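PDB 6ITW: type VI immunity protein Atu4351 from Agrobacterium fabrum, which probably protects the bacterium from a toxic effector of its own type VI secretion system, acting as the immunity partner of an effector-immunity pair. Local coordinates for residues R83-G88 / W98-K103; F92-A97 / E106-L111. All coordinates share one frame; numbering follows the deposited sequence.

Contact 1 of 2, residues R83-G88 / W98-K103; sequences RTHALG and WNEDYK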
loop_
_atom_site.group_PDB
_atom_site.type_symbol
_atom_site.label_atom_id
_atom_site.label_comp_id
_atom_site.label_asym_id
_atom_site.label_seq_id
_atom_site.Cartn_x
_atom_site.Cartn_y
_atom_site.Cartn_z
ATOM N N ARG A 83 -11.491 -6.884 7.677
ATOM C CA ARG A 83 -11.885 -5.482 7.760
ATOM C C ARG A 83 -10.800 -4.545 7.223
ATOM O O ARG A 83 -10.787 -3.347 7.547
ATOM C CB ARG A 83 -12.243 -5.136 9.208
ATOM C CG ARG A 83 -13.433 -5.956 9.715
ATOM C CD ARG A 83 -13.638 -5.856 11.225
ATOM N NE ARG A 83 -14.005 -4.514 11.654
ATOM C CZ ARG A 83 -15.227 -3.995 11.503
ATOM N NH1 ARG A 83 -16.183 -4.713 10.915
ATOM N NH2 ARG A 83 -15.495 -2.759 11.931
ATOM N N THR A 84 -9.885 -5.069 6.410
ATOM C CA THR A 84 -8.773 -4.282 5.892
ATOM C C THR A 84 -8.734 -4.436 4.383
ATOM O O THR A 84 -8.742 -5.560 3.866
ATOM C CB THR A 84 -7.444 -4.712 6.511
ATOM O OG1 THR A 84 -7.588 -4.792 7.938
ATOM C CG2 THR A 84 -6.342 -3.702 6.147
ATOM N N HIS A 85 -8.696 -3.311 3.682
ATOM C CA HIS A 85 -8.952 -3.303 2.248
ATOM C C HIS A 85 -7.821 -2.588 1.533
ATOM O O HIS A 85 -7.536 -1.424 1.831
ATOM C CB HIS A 85 -10.303 -2.642 1.966
ATOM C CG HIS A 85 -11.382 -3.144 2.866
ATOM N ND1 HIS A 85 -11.871 -4.433 2.785
ATOM C CD2 HIS A 85 -12.018 -2.563 3.911
ATOM C CE1 HIS A 85 -12.785 -4.610 3.723
ATOM N NE2 HIS A 85 -12.891 -3.492 4.421
ATOM N N ALA A 86 -7.200 -3.281 0.580
ATOM C CA ALA A 86 -6.083 -2.727 -0.184
ATOM C C ALA A 86 -6.613 -1.750 -1.231
ATOM O O ALA A 86 -7.409 -2.135 -2.098
ATOM C CB ALA A 86 -5.289 -3.855 -0.849
ATOM N N LEU A 87 -6.155 -0.497 -1.175
ATOM C CA LEU A 87 -6.649 0.536 -2.083
ATOM C C LEU A 87 -5.672 0.892 -3.195
ATOM O O LEU A 87 -6.110 1.339 -4.264
ATOM C CB LEU A 87 -6.989 1.813 -1.308
ATOM C CG LEU A 87 -7.912 1.622 -0.101
ATOM C CD1 LEU A 87 -8.146 2.950 0.598
ATOM C CD2 LEU A 87 -9.236 0.971 -0.510
ATOM N N GLY A 88 -4.372 0.722 -2.967
ATOM C CA GLY A 88 -3.358 1.038 -3.960
ATOM C C GLY A 88 -1.996 0.682 -3.406
ATOM O O GLY A 88 -1.860 0.288 -2.242
ATOM N N TRP A 98 -7.183 0.449 3.822
ATOM C CA TRP A 98 -8.118 1.067 4.750
ATOM C C TRP A 98 -8.598 0.013 5.737
ATOM O O TRP A 98 -9.198 -0.999 5.338
ATOM C CB TRP A 98 -9.302 1.684 4.012
ATOM C CG TRP A 98 -10.291 2.280 4.943
ATOM C CD1 TRP A 98 -11.475 1.722 5.358
ATOM C CD2 TRP A 98 -10.189 3.547 5.601
ATOM N NE1 TRP A 98 -12.115 2.575 6.222
ATOM C CE2 TRP A 98 -11.354 3.706 6.385
ATOM C CE3 TRP A 98 -9.233 4.572 5.591
ATOM C CZ2 TRP A 98 -11.585 4.849 7.160
ATOM C CZ3 TRP A 98 -9.461 5.709 6.361
ATOM C CH2 TRP A 98 -10.631 5.835 7.138
ATOM N N ASN A 99 -8.335 0.243 7.016
ATOM C CA ASN A 99 -8.844 -0.619 8.077
ATOM C C ASN A 99 -10.107 0.019 8.642
ATOM O O ASN A 99 -10.096 1.202 9.016
ATOM C CB ASN A 99 -7.811 -0.826 9.187
ATOM C CG ASN A 99 -8.372 -1.634 10.349
ATOM O OD1 ASN A 99 -8.968 -1.078 11.275
ATOM N ND2 ASN A 99 -8.209 -2.954 10.290
ATOM N N GLU A 100 -11.186 -0.770 8.716
ATOM C CA GLU A 100 -12.486 -0.227 9.113
ATOM C C GLU A 100 -12.495 0.283 10.548
ATOM O O GLU A 100 -13.293 1.169 10.878
ATOM C CB GLU A 100 -13.577 -1.276 8.945
ATOM C CG GLU A 100 -13.926 -1.581 7.519
ATOM C CD GLU A 100 -14.846 -2.776 7.426
ATOM O OE1 GLU A 100 -15.807 -2.837 8.225
ATOM O OE2 GLU A 100 -14.608 -3.659 6.572
ATOM N N ASP A 101 -11.617 -0.239 11.410
ATOM C CA ASP A 101 -11.579 0.174 12.809
ATOM C C ASP A 101 -10.527 1.229 13.097
ATOM O O ASP A 101 -10.752 2.088 13.954
ATOM C CB ASP A 101 -11.336 -1.049 13.716
ATOM C CG ASP A 101 -12.344 -2.165 13.468
ATOM O OD1 ASP A 101 -13.566 -1.918 13.626
ATOM O OD2 ASP A 101 -11.927 -3.283 13.089
ATOM N N TYR A 102 -9.386 1.202 12.405
ATOM C CA TYR A 102 -8.272 2.077 12.756
ATOM C C TYR A 102 -7.782 2.927 11.588
ATOM O O TYR A 102 -6.750 3.605 11.718
ATOM C CB TYR A 102 -7.135 1.238 13.356
ATOM C CG TYR A 102 -7.552 0.495 14.620
ATOM C CD1 TYR A 102 -7.603 1.138 15.861
ATOM C CD2 TYR A 102 -7.918 -0.850 14.565
ATOM C CE1 TYR A 102 -8.000 0.442 17.029
ATOM C CE2 TYR A 102 -8.321 -1.552 15.710
ATOM C CZ TYR A 102 -8.356 -0.905 16.937
ATOM O OH TYR A 102 -8.748 -1.624 18.054
ATOM N N LYS A 103 -8.523 2.950 10.471
ATOM C CA LYS A 103 -8.273 3.796 9.299
ATOM C C LYS A 103 -7.009 3.415 8.525
ATOM O O LYS A 103 -6.695 2.233 8.353
ATOM C CB LYS A 103 -8.174 5.289 9.665
ATOM C CG LYS A 103 -8.939 5.795 10.883
ATOM C CD LYS A 103 -10.435 5.664 10.781
ATOM C CE LYS A 103 -11.117 6.563 11.825
ATOM N NZ LYS A 103 -12.455 6.036 12.207
#

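Contact 2 of 2, residues F92-A97 / E106-L111; sequences FGKILA and EINILL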
loop_
_atom_site.group_PDB
_atom_site.type_symbol
_atom_site.label_atom_id
_atom_site.label_comp_id
_atom_site.label_asym_id
_atom_site.label_seq_id
_atom_site.Cartn_x
_atom_site.Cartn_y
_atom_site.Cartn_z
ATOM N N PHE A 92 6.971 -0.178 -5.319
ATOM C CA PHE A 92 7.643 -1.317 -4.706
ATOM C C PHE A 92 6.682 -2.199 -3.911
ATOM O O PHE A 92 7.121 -3.021 -3.099
ATOM C CB PHE A 92 8.789 -0.834 -3.815
ATOM C CG PHE A 92 9.741 0.092 -4.526
ATOM C CD1 PHE A 92 10.836 -0.413 -5.216
ATOM C CD2 PHE A 92 9.514 1.459 -4.542
ATOM C CE1 PHE A 92 11.688 0.432 -5.902
ATOM C CE2 PHE A 92 10.376 2.313 -5.222
ATOM C CZ PHE A 92 11.463 1.800 -5.900
ATOM N N GLY A 93 5.378 -2.051 -4.118
ATOM C CA GLY A 93 4.451 -2.974 -3.492
ATOM C C GLY A 93 4.037 -2.596 -2.091
ATOM O O GLY A 93 3.454 -3.420 -1.384
ATOM N N LYS A 94 4.314 -1.368 -1.663
ATOM C CA LYS A 94 3.881 -0.897 -0.349
ATOM C C LYS A 94 2.416 -0.478 -0.454
ATOM O O LYS A 94 2.096 0.538 -1.084
ATOM C CB LYS A 94 4.770 0.258 0.117
ATOM C CG LYS A 94 4.488 0.813 1.510
ATOM C CD LYS A 94 5.611 1.761 1.927
ATOM C CE LYS A 94 5.577 2.131 3.408
ATOM N NZ LYS A 94 6.571 3.221 3.751
ATOM N N ILE A 95 1.535 -1.246 0.188
ATOM C CA ILE A 95 0.089 -1.117 0.023
ATOM C C ILE A 95 -0.477 -0.030 0.934
ATOM O O ILE A 95 -0.237 -0.024 2.150
ATOM C CB ILE A 95 -0.591 -2.459 0.315
ATOM C CG1 ILE A 95 -0.118 -3.506 -0.698
ATOM C CG2 ILE A 95 -2.110 -2.292 0.345
ATOM C CD1 ILE A 95 -0.543 -4.926 -0.349
ATOM N N LEU A 96 -1.248 0.884 0.349
ATOM C CA LEU A 96 -2.138 1.760 1.104
ATOM C C LEU A 96 -3.464 1.030 1.292
ATOM O O LEU A 96 -4.144 0.700 0.304
ATOM C CB LEU A 96 -2.361 3.084 0.382
ATOM C CG LEU A 96 -3.427 4.020 0.966
ATOM C CD1 LEU A 96 -3.190 4.236 2.450
ATOM C CD2 LEU A 96 -3.444 5.367 0.246
ATOM N N ALA A 97 -3.825 0.767 2.552
ATOM C CA ALA A 97 -5.013 -0.010 2.878
ATOM C C ALA A 97 -5.900 0.772 3.833
ATOM O O ALA A 97 -5.446 1.649 4.572
ATOM C CB ALA A 97 -4.659 -1.362 3.509
ATOM N N GLU A 106 -0.561 0.901 6.288
ATOM C CA GLU A 106 0.458 0.675 5.267
ATOM C C GLU A 106 1.052 -0.715 5.461
ATOM O O GLU A 106 1.448 -1.076 6.574
ATOM C CB GLU A 106 1.560 1.752 5.307
ATOM C CG GLU A 106 1.080 3.216 5.072
ATOM C CD GLU A 106 2.228 4.256 5.080
ATOM O OE1 GLU A 106 3.405 3.859 4.934
ATOM O OE2 GLU A 106 1.957 5.473 5.234
ATOM N N ILE A 107 1.113 -1.490 4.386
ATOM C CA ILE A 107 1.654 -2.844 4.414
ATOM C C ILE A 107 2.880 -2.847 3.509
ATOM O O ILE A 107 2.759 -2.874 2.276
ATOM C CB ILE A 107 0.629 -3.892 3.968
ATOM C CG1 ILE A 107 -0.654 -3.795 4.804
ATOM C CG2 ILE A 107 1.209 -5.270 4.110
ATOM C CD1 ILE A 107 -1.703 -4.881 4.438
ATOM N N ASN A 108 4.066 -2.811 4.118
ATOM C CA ASN A 108 5.324 -2.751 3.380
ATOM C C ASN A 108 5.725 -4.181 3.033
ATOM O O ASN A 108 6.305 -4.900 3.855
ATOM C CB ASN A 108 6.386 -2.029 4.200
ATOM C CG ASN A 108 7.679 -1.836 3.439
ATOM O OD1 ASN A 108 8.039 -2.652 2.584
ATOM N ND2 ASN A 108 8.396 -0.757 3.747
ATOM N N ILE A 109 5.415 -4.582 1.793
ATOM C CA ILE A 109 5.624 -5.954 1.326
ATOM C C ILE A 109 7.112 -6.270 1.190
ATOM O O ILE A 109 7.551 -7.398 1.456
ATOM C CB ILE A 109 4.897 -6.148 -0.017
ATOM C CG1 ILE A 109 3.392 -6.251 0.197
ATOM C CG2 ILE A 109 5.465 -7.360 -0.775
ATOM C CD1 ILE A 109 2.956 -7.561 0.778
ATOM N N LEU A 110 7.898 -5.300 0.719
ATOM C CA LEU A 110 9.325 -5.524 0.493
ATOM C C LEU A 110 10.058 -5.801 1.808
ATOM O O LEU A 110 10.853 -6.739 1.897
ATOM C CB LEU A 110 9.928 -4.303 -0.213
ATOM C CG LEU A 110 11.406 -4.333 -0.624
ATOM C CD1 LEU A 110 11.640 -5.500 -1.533
ATOM C CD2 LEU A 110 11.862 -3.028 -1.307
ATOM N N LEU A 111 9.783 -5.005 2.842
ATOM C CA LEU A 111 10.523 -5.040 4.097
ATOM C C LEU A 111 9.798 -5.799 5.203
ATOM O O LEU A 111 10.368 -5.968 6.284
ATOM C CB LEU A 111 10.826 -3.604 4.569
ATOM C CG LEU A 111 11.696 -2.778 3.604
ATOM C CD1 LEU A 111 12.172 -1.472 4.225
ATOM C CD2 LEU A 111 12.881 -3.618 3.098
HETATM O O HOH W 1 6.798 -2.881 -0.312
#

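Contact 1 of 2, residues R83-G88 / W98-K103
Arg83 reaches across to two acidic residues, Asp101 and Glu100. With chi3 turned to 65°, its chain bends and presents the guanidinium side-on to Asp101: NE bonds to Asp101 OD2 at 2.8 Å and NH2 to Asp101 OD1 at 2.7 Å. Both oxygens are met on their syn sides, the guanidinium and carboxylate planes 21° apart and the nitrogens somewhat out of the carboxylate plane; the paired bonds restrain rotation of the guanidinium. Glu100 instead sets OE1 over one face of that group, 3.3 Å from Arg83 NH1, a salt bridge resting on charge without a directed N-H. Glu100 OE2 takes the ring proton of His85 NE2 on its anti lone pair at 2.8 Å, ring and carboxylate being nearly coplanar. Asn99 gives ND2 to Thr84 OG1, which also bonds Asn80 O; Asn99 OD1 accepts from Asp101 N, an Asx turn, and Tyr102 N, an Asx motif. Trp98 CB packs against Leu87 CD1; the indole, with CG anti to the backbone N (chi1 178°), leads away to Pro37 and helix 128-137, Lys103 CA over one face. His85 and Trp98 form a hydrogen-bonded pair in the antiparallel hairpin of strands 84-90 and 94-99 of the GAD-like domain.

Contact 2 of 2, residues F92-A97 / E106-L111
Phe92 O and Leu110 N are joined through one water at the open end of an antiparallel beta hairpin, strands 94-99 and 103-108, in the central sheet of the GAD-like domain. That water donates to Phe92 O at 2.8 Å and accepts from Leu110 N, bridging the two chains just beyond the paired strands. Gly93 follows with positive phi (86°), a conformation in which a side chain would collide with the preceding carbonyl, and its own O packs against Ile109 CG1 at 3.2 Å. Lys94 is extended throughout, CG anti to its backbone N (chi1 -177°). Its chain passes Asn108 ND2 and, in the modelled conformer of Glu106, brings NZ to 3.4 Å from Glu106 OE1, a long salt bridge on the face where Phe144 of a loop packs against both; NZ is also hydrogen-bonded to Ser143 O. Ile95 makes the hydrogen-bonded pair with Ile107: Ile95 N to Ile107 O at 2.9 Å, and Ile107 N to Ile95 O at 3.0 Å. On the other face the side chains of Ile95 and Ile107 meet at their CB atoms, and Ile95 CD1 reaches Ile109 CG1, with helix 66-73 lying over all three isoleucines. Leu96 pairs with Glu106 in the next, non-hydrogen-bonded position. Back at the open end, Asn108 OD1 receives the bridging water at 3.2 Å and, closing an Asx motif, Leu111 N at 2.9 Å.

Overall arrangement
Contacts 1 and 2 share strand 94-99, which pairs with strand 84-90 in the first and with strand 103-108 in the second, so together they tie three consecutive antiparallel strands of the mixed sheet. Their centres lie 13 Å apart, and they meet directly at the classic beta bulge where Leu87 and Gly88 both face Leu96. Contact 1 is buried and contact 2 partly buried, yet contact 2 is nearer the centre of the chain, about 4 Å from it against about 10 Å. The chemistry differs: contact 1 relies on a charged network of partly exposed Arg83, Glu100 and Asp101, whereas contact 2 combines buried isoleucines beneath helix 66-73 with a long lysine-glutamate pair, seen in the modelled conformer, and a bridging water.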